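Local coordinates for acetyltransferase-like, GNAT family (Bacteroides thetaiotaomicron, PDB 3EY5), which probably transfers an acetyl group to an amino nitrogen of its substrate, at residues Glu33-Glu38 with Thr174-Val179; Asn53-Asp58 with Gly63-Trp68; Arg104-Glu109 with His128-Trp133. All coordinates share one frame; numbering follows the deposited sequence.

Interaction 1 of 3, residues Glu33-Glu38 with Thr174-Val179; sequences EYRELE and TIVYGV
With CG of Arg35 held between its backbone N and carbonyl carbon (chi1 53°), the side chain sets out toward Val176, runs extended through chi2, and then bends at chi3 (92°), which turns the guanidinium edge-on to the last turn of the helix at 161-176. There it finds the carbonyl of Val176. Arg35 NH2 lies 2.8 Å from Val176 O, with a nearly straight N-H...O angle of 170°, and the oxygen sits close to the guanidinium plane. Seen from the acceptor, the donor is tilted somewhat from the carbonyl plane. A second, weak bond reaches the same oxygen, Val176 O, from Arg35 NH1 at 3.4 Å. The contact thus illustrates how an arginine can hold the C-terminal end of a helix, where carbonyls run short of amide partners. The positive group stands at the negative end of the helix dipole, which would probably add to the attraction.

Apart from the bonds, one methyl, Val176 CG1, comes to 3.7 Å from Arg35 NH2, the two side chains crossing at about a right angle. Val176 CG1 also lies 3.5 Å above the Tyr177 ring plane, toward its rim. Just beyond, Gly178, with positive phi, leaves the helix, its N still weakly bonded to Thr174 O.

NH2 of the buried Arg35 also forms a salt bridge with Glu77 of strand 74-81, and Tyr43 of helix 37-46 makes a cation-pi contact with Arg35. Trp68 of strand 60-69 packs on both Arg35 and Val176, so the loop before helix 37-46 and the end of helix 161-176 meet beside two neighbouring strands of the sheet.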
loop_
_atom_site.group_PDB
_atom_site.type_symbol
_atom_site.label_atom_id
_atom_site.label_comp_id
_atom_site.label_asym_id
_atom_site.label_seq_id
_atom_site.Cartn_x
_atom_site.Cartn_y
_atom_site.Cartn_z
ATOM N N GLU A 33 11.081 -3.744 5.051
ATOM C CA GLU A 33 9.927 -2.959 4.590
ATOM C C GLU A 33 8.594 -3.660 4.602
ATOM O O GLU A 33 7.617 -3.178 4.020
ATOM C CB GLU A 33 10.172 -2.380 3.210
ATOM C CG GLU A 33 11.067 -1.178 3.288
ATOM C CD GLU A 33 11.334 -0.573 1.939
ATOM O OE1 GLU A 33 10.369 -0.141 1.247
ATOM O OE2 GLU A 33 12.526 -0.538 1.584
ATOM N N TYR A 34 8.519 -4.787 5.280
ATOM C CA TYR A 34 7.191 -5.358 5.541
ATOM C C TYR A 34 7.266 -6.086 6.835
ATOM O O TYR A 34 8.336 -6.371 7.320
ATOM C CB TYR A 34 6.714 -6.275 4.388
ATOM C CG TYR A 34 7.753 -7.281 3.964
ATOM C CD1 TYR A 34 7.849 -8.530 4.590
ATOM C CD2 TYR A 34 8.680 -6.971 2.961
ATOM C CE1 TYR A 34 8.835 -9.451 4.216
ATOM C CE2 TYR A 34 9.673 -7.891 2.584
ATOM C CZ TYR A 34 9.737 -9.111 3.214
ATOM O OH TYR A 34 10.695 -10.002 2.829
ATOM N N ARG A 35 6.127 -6.399 7.423
ATOM C CA ARG A 35 6.195 -7.054 8.717
ATOM C C ARG A 35 6.669 -8.499 8.584
ATOM O O ARG A 35 6.690 -9.055 7.495
ATOM C CB ARG A 35 4.868 -6.923 9.462
ATOM C CG ARG A 35 3.655 -7.377 8.679
ATOM C CD ARG A 35 2.398 -7.024 9.485
ATOM N NE ARG A 35 1.823 -5.709 9.154
ATOM C CZ ARG A 35 1.806 -4.657 9.972
ATOM N NH1 ARG A 35 2.355 -4.738 11.173
ATOM N NH2 ARG A 35 1.241 -3.518 9.585
ATOM N N GLU A 36 7.075 -9.087 9.700
ATOM C CA GLU A 36 7.423 -10.507 9.733
ATOM C C GLU A 36 6.292 -11.335 9.101
ATOM O O GLU A 36 5.110 -11.057 9.297
ATOM C CB GLU A 36 7.757 -10.980 11.162
ATOM C CG GLU A 36 8.921 -12.021 11.214
ATOM C CD GLU A 36 8.812 -13.130 10.120
ATOM O OE1 GLU A 36 8.145 -14.185 10.373
ATOM O OE2 GLU A 36 9.383 -12.931 9.001
ATOM N N LEU A 37 6.672 -12.340 8.324
ATOM C CA LEU A 37 5.707 -13.088 7.539
ATOM C C LEU A 37 4.669 -13.783 8.421
ATOM O O LEU A 37 3.464 -13.659 8.174
ATOM C CB LEU A 37 6.404 -14.050 6.585
ATOM C CG LEU A 37 7.161 -13.382 5.412
ATOM C CD1 LEU A 37 7.446 -14.468 4.354
ATOM C CD2 LEU A 37 6.372 -12.215 4.785
ATOM N N GLU A 38 5.120 -14.460 9.475
ATOM C CA GLU A 38 4.173 -15.071 10.417
ATOM C C GLU A 38 3.119 -14.069 10.897
ATOM O O GLU A 38 1.975 -14.458 11.089
ATOM C CB GLU A 38 4.859 -15.765 11.623
ATOM C CG GLU A 38 3.920 -16.840 12.284
ATOM C CD GLU A 38 4.145 -17.093 13.791
ATOM O OE1 GLU A 38 5.129 -16.571 14.363
ATOM O OE2 GLU A 38 3.331 -17.836 14.412
ATOM N N THR A 174 -0.222 4.427 14.976
ATOM C CA THR A 174 -0.645 3.608 16.097
ATOM C C THR A 174 -1.198 2.277 15.599
ATOM O O THR A 174 -0.794 1.229 16.110
ATOM C CB THR A 174 -1.621 4.342 17.003
ATOM O OG1 THR A 174 -2.661 4.900 16.206
ATOM C CG2 THR A 174 -0.929 5.505 17.710
ATOM N N ILE A 175 -2.053 2.312 14.571
ATOM C CA ILE A 175 -2.763 1.115 14.117
ATOM C C ILE A 175 -1.971 0.250 13.165
ATOM O O ILE A 175 -1.990 -0.976 13.271
ATOM C CB ILE A 175 -4.116 1.458 13.490
ATOM C CG1 ILE A 175 -4.974 2.150 14.554
ATOM C CG2 ILE A 175 -4.822 0.155 13.025
ATOM C CD1 ILE A 175 -5.803 3.287 14.055
ATOM N N VAL A 176 -1.269 0.871 12.227
ATOM C CA VAL A 176 -0.573 0.060 11.252
ATOM C C VAL A 176 0.814 -0.359 11.759
ATOM O O VAL A 176 1.267 -1.488 11.550
ATOM C CB VAL A 176 -0.525 0.766 9.886
ATOM C CG1 VAL A 176 0.386 0.026 8.932
ATOM C CG2 VAL A 176 -1.953 0.878 9.321
ATOM N N TYR A 177 1.473 0.573 12.418
ATOM C CA TYR A 177 2.883 0.423 12.772
ATOM C C TYR A 177 3.109 0.104 14.243
ATOM O O TYR A 177 4.237 -0.224 14.633
ATOM C CB TYR A 177 3.677 1.642 12.291
ATOM C CG TYR A 177 3.630 1.712 10.775
ATOM C CD1 TYR A 177 2.786 2.591 10.135
ATOM C CD2 TYR A 177 4.423 0.879 9.992
ATOM C CE1 TYR A 177 2.724 2.663 8.754
ATOM C CE2 TYR A 177 4.354 0.910 8.604
ATOM C CZ TYR A 177 3.494 1.816 7.993
ATOM O OH TYR A 177 3.398 1.902 6.614
ATOM N N GLY A 178 2.029 0.144 15.026
ATOM C CA GLY A 178 2.057 -0.254 16.432
ATOM C C GLY A 178 2.919 0.626 17.310
ATOM O O GLY A 178 3.451 0.160 18.323
ATOM N N VAL A 179 3.048 1.902 16.939
ATOM C CA VAL A 179 3.676 2.907 17.818
ATOM C C VAL A 179 2.849 3.155 19.099
ATOM O O VAL A 179 1.614 3.182 19.046
ATOM C CB VAL A 179 3.958 4.247 17.060
ATOM C CG1 VAL A 179 4.325 5.388 18.030
ATOM C CG2 VAL A 179 5.051 4.035 16.030
#

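Interaction 2 of 3, residues Asn53-Asp58 with Gly63-Trp68; sequences NIIFDD and GFITYW
Asn53 and Tyr67 lie with amide and ring almost parallel, their planes only 5° apart, although ND2 of Asn53 comes obliquely to the ring, 3.2 Å from Tyr67 CE2. The same ND2 makes a weak bond to Ile65 O, while a water donates to Asn53 OD1 at 2.8 Å and is hydrogen-bonded to Tyr67 OH, so both ends of the amide have partners. CG of Asn53 stands beside the backbone N (chi1 -49°), which brings the amide over the neighbouring strand. An alanine here is likely to leave the water without its acceptor on this strand, Ile65 O without its second, weak donor, and a gap beside Tyr67 CE2.

Beside this pair, Ile55 CG1 meets Ile65 CG2 at 4.0 Å, and Ile55 CD1 packs close over the backbone of Gly63 and Phe64. Ile54 and Phe64, a non-hydrogen-bonded pair, point to the other face.

Between the strands runs an antiparallel ladder: Asn53 and Ile65 exchange two bonds, Ile55 N donates to Gly63 O, and a weak bond returns from Gly63 N to Ile55 O. This hairpin of strands 50-57 and 60-69 is flanked by strand 6-9 beyond the first and strand 74-81 beyond the second.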
loop_
_atom_site.group_PDB
_atom_site.type_symbol
_atom_site.label_atom_id
_atom_site.label_comp_id
_atom_site.label_asym_id
_atom_site.label_seq_id
_atom_site.Cartn_x
_atom_site.Cartn_y
_atom_site.Cartn_z
ATOM N N ASN A 53 -5.436 -8.482 -0.725
ATOM C CA ASN A 53 -6.124 -8.757 -1.975
ATOM C C ASN A 53 -5.204 -9.130 -3.103
ATOM O O ASN A 53 -4.149 -8.513 -3.279
ATOM C CB ASN A 53 -6.962 -7.557 -2.449
ATOM C CG ASN A 53 -7.836 -6.980 -1.365
ATOM O OD1 ASN A 53 -9.048 -7.220 -1.337
ATOM N ND2 ASN A 53 -7.230 -6.164 -0.474
ATOM N N ILE A 54 -5.629 -10.124 -3.887
ATOM C CA ILE A 54 -4.920 -10.492 -5.111
ATOM C C ILE A 54 -5.565 -9.701 -6.249
ATOM O O ILE A 54 -6.781 -9.399 -6.244
ATOM C CB ILE A 54 -4.856 -12.044 -5.342
ATOM C CG1 ILE A 54 -4.168 -12.366 -6.661
ATOM C CG2 ILE A 54 -6.245 -12.650 -5.348
ATOM C CD1 ILE A 54 -3.778 -13.829 -6.807
ATOM N N ILE A 55 -4.737 -9.301 -7.190
ATOM C CA ILE A 55 -5.210 -8.532 -8.306
ATOM C C ILE A 55 -5.229 -9.476 -9.518
ATOM O O ILE A 55 -4.228 -10.136 -9.812
ATOM C CB ILE A 55 -4.307 -7.316 -8.569
ATOM C CG1 ILE A 55 -4.244 -6.388 -7.329
ATOM C CG2 ILE A 55 -4.802 -6.559 -9.754
ATOM C CD1 ILE A 55 -3.135 -5.434 -7.428
ATOM N N PHE A 56 -6.371 -9.552 -10.190
ATOM C CA PHE A 56 -6.494 -10.375 -11.377
ATOM C C PHE A 56 -6.617 -9.574 -12.643
ATOM O O PHE A 56 -7.186 -8.492 -12.647
ATOM C CB PHE A 56 -7.721 -11.263 -11.269
ATOM C CG PHE A 56 -7.586 -12.361 -10.272
ATOM C CD1 PHE A 56 -7.941 -12.158 -8.946
ATOM C CD2 PHE A 56 -7.127 -13.610 -10.663
ATOM C CE1 PHE A 56 -7.819 -13.194 -8.022
ATOM C CE2 PHE A 56 -7.011 -14.645 -9.744
ATOM C CZ PHE A 56 -7.355 -14.432 -8.421
ATOM N N ASP A 57 -6.079 -10.109 -13.729
ATOM C CA ASP A 57 -6.457 -9.661 -15.076
ATOM C C ASP A 57 -7.173 -10.862 -15.680
ATOM O O ASP A 57 -6.567 -11.795 -16.179
ATOM C CB ASP A 57 -5.233 -9.199 -15.862
ATOM C CG ASP A 57 -5.562 -8.762 -17.282
ATOM O OD1 ASP A 57 -6.408 -7.864 -17.474
ATOM O OD2 ASP A 57 -4.948 -9.323 -18.222
ATOM N N ASP A 58 -8.495 -10.817 -15.566
ATOM C CA ASP A 58 -9.397 -11.962 -15.726
ATOM C C ASP A 58 -9.161 -12.977 -14.642
ATOM O O ASP A 58 -9.420 -12.717 -13.480
ATOM C CB ASP A 58 -9.271 -12.599 -17.107
ATOM C CG ASP A 58 -9.689 -11.665 -18.194
ATOM O OD1 ASP A 58 -9.461 -12.008 -19.376
ATOM O OD2 ASP A 58 -10.248 -10.584 -17.860
ATOM N N GLY A 63 -0.899 -9.412 -9.493
ATOM C CA GLY A 63 -0.499 -8.538 -8.394
ATOM C C GLY A 63 -1.226 -8.763 -7.087
ATOM O O GLY A 63 -2.024 -9.706 -6.937
ATOM N N PHE A 64 -0.880 -7.935 -6.106
ATOM C CA PHE A 64 -1.546 -7.945 -4.802
ATOM C C PHE A 64 -1.571 -6.510 -4.317
ATOM O O PHE A 64 -0.799 -5.664 -4.788
ATOM C CB PHE A 64 -0.854 -8.871 -3.764
ATOM C CG PHE A 64 0.390 -8.269 -3.149
ATOM C CD1 PHE A 64 0.301 -7.482 -2.012
ATOM C CD2 PHE A 64 1.624 -8.444 -3.747
ATOM C CE1 PHE A 64 1.453 -6.885 -1.451
ATOM C CE2 PHE A 64 2.783 -7.863 -3.201
ATOM C CZ PHE A 64 2.689 -7.074 -2.046
ATOM N N ILE A 65 -2.466 -6.241 -3.384
ATOM C CA ILE A 65 -2.501 -4.970 -2.722
ATOM C C ILE A 65 -3.064 -5.249 -1.363
ATOM O O ILE A 65 -3.984 -6.063 -1.199
ATOM C CB ILE A 65 -3.403 -3.931 -3.497
ATOM C CG1 ILE A 65 -3.574 -2.618 -2.708
ATOM C CG2 ILE A 65 -4.795 -4.513 -3.798
ATOM C CD1 ILE A 65 -3.618 -1.387 -3.614
ATOM N N THR A 66 -2.506 -4.588 -0.374
ATOM C CA THR A 66 -2.997 -4.724 0.979
ATOM C C THR A 66 -3.380 -3.321 1.395
ATOM O O THR A 66 -2.719 -2.342 1.001
ATOM C CB THR A 66 -1.864 -5.257 1.943
ATOM O OG1 THR A 66 -0.755 -4.346 1.950
ATOM C CG2 THR A 66 -1.364 -6.532 1.460
ATOM N N TYR A 67 -4.474 -3.213 2.129
ATOM C CA TYR A 67 -4.908 -1.934 2.595
ATOM C C TYR A 67 -5.675 -2.057 3.903
ATOM O O TYR A 67 -6.202 -3.121 4.275
ATOM C CB TYR A 67 -5.731 -1.203 1.506
ATOM C CG TYR A 67 -7.084 -1.811 1.263
ATOM C CD1 TYR A 67 -8.154 -1.502 2.088
ATOM C CD2 TYR A 67 -7.291 -2.725 0.215
ATOM C CE1 TYR A 67 -9.396 -2.062 1.894
ATOM C CE2 TYR A 67 -8.566 -3.307 0.002
ATOM C CZ TYR A 67 -9.594 -2.973 0.861
ATOM O OH TYR A 67 -10.837 -3.501 0.693
ATOM N N TRP A 68 -5.733 -0.934 4.601
ATOM C CA TRP A 68 -6.513 -0.815 5.802
ATOM C C TRP A 68 -7.713 0.086 5.549
ATOM O O TRP A 68 -7.633 1.121 4.865
ATOM C CB TRP A 68 -5.690 -0.195 6.909
ATOM C CG TRP A 68 -4.510 -0.985 7.289
ATOM C CD1 TRP A 68 -3.350 -1.124 6.561
ATOM C CD2 TRP A 68 -4.335 -1.747 8.488
ATOM N NE1 TRP A 68 -2.479 -1.926 7.221
ATOM C CE2 TRP A 68 -3.049 -2.328 8.414
ATOM C CE3 TRP A 68 -5.153 -2.018 9.611
ATOM C CZ2 TRP A 68 -2.530 -3.132 9.434
ATOM C CZ3 TRP A 68 -4.644 -2.838 10.632
ATOM C CH2 TRP A 68 -3.346 -3.382 10.535
HETATM O O HOH W 1 -11.181 -6.028 0.043
#

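Interaction 3 of 3, residues Arg104-Glu109 with His128-Trp133; sequences RPIVLE and HGFTLW
Phe130 CE1 is the point at which the two segments meet, and it touches two residues of strand 106-110. Ile106 CG2 comes to 4.1 Å of Phe130 CE1, the two side chains crossing at a slant, and Ile106 O lies 3.9 Å from the same carbon, Phe130 CE1. Leu108 CD2 approaches Phe130 CE1 to 4.0 Å from a side chain set at about a right angle to that of the phenylalanine. No hydrogen bond links the segments; the contact is apolar and buried. Leu108 has CG between its backbone N and carbonyl carbon (chi1 57°), a rotation that carries CD2 back toward the ring, whereas Phe130 has CG beside its backbone N (chi1 -71°), which directs the ring at the strand.

What delivers Phe130 to this place is the end of the preceding helix. Gly129, with positive phi, is the C-prime residue of a Schellman motif closing helix 116-127: Phe130 N bonds back to Tyr125 O and Gly129 N to Gln126 O. The chain then turns from the helix into strand 131-134.

Farther out, strand 149-156 lies between the two segments in the sheet, pairing with both strands 106-110 and 131-134. His156 on it meets the Phe130 ring with planes at about 45°, and its ND1 is hydrogen-bonded to Gly129 O. Val76 of strand 74-81 packs against both Ile106 and Leu108, while Met154 touches Leu108 and Leu132.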
loop_
_atom_site.group_PDB
_atom_site.type_symbol
_atom_site.label_atom_id
_atom_site.label_comp_id
_atom_site.label_asym_id
_atom_site.label_seq_id
_atom_site.Cartn_x
_atom_site.Cartn_y
_atom_site.Cartn_z
ATOM N N ARG A 104 -13.916 5.818 -0.944
ATOM C CA ARG A 104 -13.455 6.779 0.078
ATOM C C ARG A 104 -12.002 7.204 -0.233
ATOM O O ARG A 104 -11.333 6.523 -1.002
ATOM C CB ARG A 104 -13.587 6.206 1.488
ATOM C CG ARG A 104 -14.876 5.419 1.729
ATOM C CD ARG A 104 -14.992 5.024 3.190
ATOM N NE ARG A 104 -16.129 4.136 3.428
ATOM C CZ ARG A 104 -17.389 4.566 3.576
ATOM N NH1 ARG A 104 -18.370 3.701 3.783
ATOM N NH2 ARG A 104 -17.684 5.863 3.508
ATOM N N PRO A 105 -11.523 8.333 0.337
ATOM C CA PRO A 105 -10.126 8.767 0.053
ATOM C C PRO A 105 -9.065 7.669 0.312
ATOM O O PRO A 105 -9.229 6.793 1.183
ATOM C CB PRO A 105 -9.919 9.946 0.992
ATOM C CG PRO A 105 -11.389 10.480 1.282
ATOM C CD PRO A 105 -12.199 9.222 1.319
ATOM N N ILE A 106 -8.025 7.678 -0.502
ATOM C CA ILE A 106 -7.012 6.609 -0.464
ATOM C C ILE A 106 -5.716 7.288 -0.098
ATOM O O ILE A 106 -5.337 8.278 -0.731
ATOM C CB ILE A 106 -6.818 5.940 -1.817
ATOM C CG1 ILE A 106 -8.131 5.350 -2.339
ATOM C CG2 ILE A 106 -5.704 4.830 -1.730
ATOM C CD1 ILE A 106 -7.995 4.824 -3.738
ATOM N N VAL A 107 -5.064 6.762 0.927
ATOM C CA VAL A 107 -3.782 7.290 1.356
ATOM C C VAL A 107 -2.726 6.226 1.097
ATOM O O VAL A 107 -2.936 5.046 1.398
ATOM C CB VAL A 107 -3.788 7.691 2.853
ATOM C CG1 VAL A 107 -2.430 8.295 3.263
ATOM C CG2 VAL A 107 -4.986 8.679 3.178
ATOM N N LEU A 108 -1.596 6.646 0.535
ATOM C CA LEU A 108 -0.382 5.781 0.510
ATOM C C LEU A 108 0.901 6.585 0.858
ATOM O O LEU A 108 0.866 7.825 0.900
ATOM C CB LEU A 108 -0.252 5.081 -0.832
ATOM C CG LEU A 108 -0.207 6.016 -2.060
ATOM C CD1 LEU A 108 1.093 6.747 -2.142
ATOM C CD2 LEU A 108 -0.357 5.211 -3.301
ATOM N N GLU A 109 1.994 5.881 1.148
ATOM C CA GLU A 109 3.309 6.515 1.384
ATOM C C GLU A 109 4.211 6.319 0.165
ATOM O O GLU A 109 4.168 5.252 -0.485
ATOM C CB GLU A 109 4.025 5.909 2.583
ATOM C CG GLU A 109 3.164 5.642 3.816
ATOM C CD GLU A 109 3.978 5.038 4.975
ATOM O OE1 GLU A 109 5.198 4.828 4.793
ATOM O OE2 GLU A 109 3.416 4.766 6.070
ATOM N N HIS A 128 -1.940 10.076 -12.000
ATOM C CA HIS A 128 -3.145 9.300 -11.846
ATOM C C HIS A 128 -3.993 9.756 -10.685
ATOM O O HIS A 128 -4.718 8.955 -10.084
ATOM C CB HIS A 128 -2.852 7.795 -11.842
ATOM C CG HIS A 128 -2.236 7.317 -13.121
ATOM N ND1 HIS A 128 -0.874 7.152 -13.277
ATOM C CD2 HIS A 128 -2.788 7.031 -14.322
ATOM C CE1 HIS A 128 -0.618 6.758 -14.507
ATOM N NE2 HIS A 128 -1.761 6.677 -15.164
ATOM N N GLY A 129 -3.915 11.057 -10.388
ATOM C CA GLY A 129 -4.873 11.710 -9.515
ATOM C C GLY A 129 -4.636 11.696 -8.022
ATOM O O GLY A 129 -5.555 12.006 -7.263
ATOM N N PHE A 130 -3.414 11.354 -7.598
ATOM C CA PHE A 130 -3.003 11.529 -6.214
ATOM C C PHE A 130 -2.340 12.884 -6.035
ATOM O O PHE A 130 -1.570 13.334 -6.898
ATOM C CB PHE A 130 -2.057 10.399 -5.763
ATOM C CG PHE A 130 -2.741 9.077 -5.610
ATOM C CD1 PHE A 130 -3.028 8.588 -4.348
ATOM C CD2 PHE A 130 -3.108 8.320 -6.726
ATOM C CE1 PHE A 130 -3.648 7.345 -4.172
ATOM C CE2 PHE A 130 -3.753 7.074 -6.563
ATOM C CZ PHE A 130 -4.027 6.592 -5.277
ATOM N N THR A 131 -2.644 13.518 -4.904
ATOM C CA THR A 131 -2.021 14.754 -4.479
ATOM C C THR A 131 -0.873 14.447 -3.523
ATOM O O THR A 131 -1.056 13.700 -2.543
ATOM C CB THR A 131 -3.030 15.664 -3.742
ATOM O OG1 THR A 131 -4.131 15.962 -4.611
ATOM C CG2 THR A 131 -2.388 16.988 -3.354
ATOM N N LEU A 132 0.293 15.039 -3.802
ATOM C CA LEU A 132 1.434 14.950 -2.887
ATOM C C LEU A 132 1.306 15.863 -1.651
ATOM O O LEU A 132 1.147 17.067 -1.792
ATOM C CB LEU A 132 2.734 15.267 -3.615
ATOM C CG LEU A 132 3.973 15.197 -2.707
ATOM C CD1 LEU A 132 4.175 13.773 -2.218
ATOM C CD2 LEU A 132 5.216 15.712 -3.434
ATOM N N TRP A 133 1.369 15.275 -0.449
ATOM C CA TRP A 133 1.446 16.026 0.797
ATOM C C TRP A 133 2.900 16.231 1.219
ATOM O O TRP A 133 3.655 15.256 1.446
ATOM C CB TRP A 133 0.655 15.301 1.878
ATOM C CG TRP A 133 -0.832 15.493 1.727
ATOM C CD1 TRP A 133 -1.500 16.161 0.690
ATOM C CD2 TRP A 133 -1.846 15.028 2.609
ATOM N NE1 TRP A 133 -2.854 16.114 0.901
ATOM C CE2 TRP A 133 -3.098 15.433 2.066
ATOM C CE3 TRP A 133 -1.831 14.297 3.805
ATOM C CZ2 TRP A 133 -4.310 15.122 2.679
ATOM C CZ3 TRP A 133 -3.039 13.987 4.404
ATOM C CH2 TRP A 133 -4.258 14.401 3.845
#

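Overall arrangement
All three contacts are buried, yet their chemistry differs with their place in the fold. Interaction 2 is sheet chemistry, a backbone ladder between adjacent strands, and buries the most surface; interaction 3 is apolar side-chain contact, without a hydrogen bond, between strand 106-110 and Phe130; interaction 1, the smallest, depends on a charged side chain at a helix end. Interactions 2 and 3 reach the same sheet but do not touch, their nearest atoms about 7 Å apart. Interaction 1 contacts each: Val176 CG2 packs 3.5 Å from Trp68 CE2 of interaction 2, and Tyr177 OH lies 2.9 Å from Glu109 OE2 of interaction 3, a close polar approach. It also joins segments far apart in sequence, between which the other two lie.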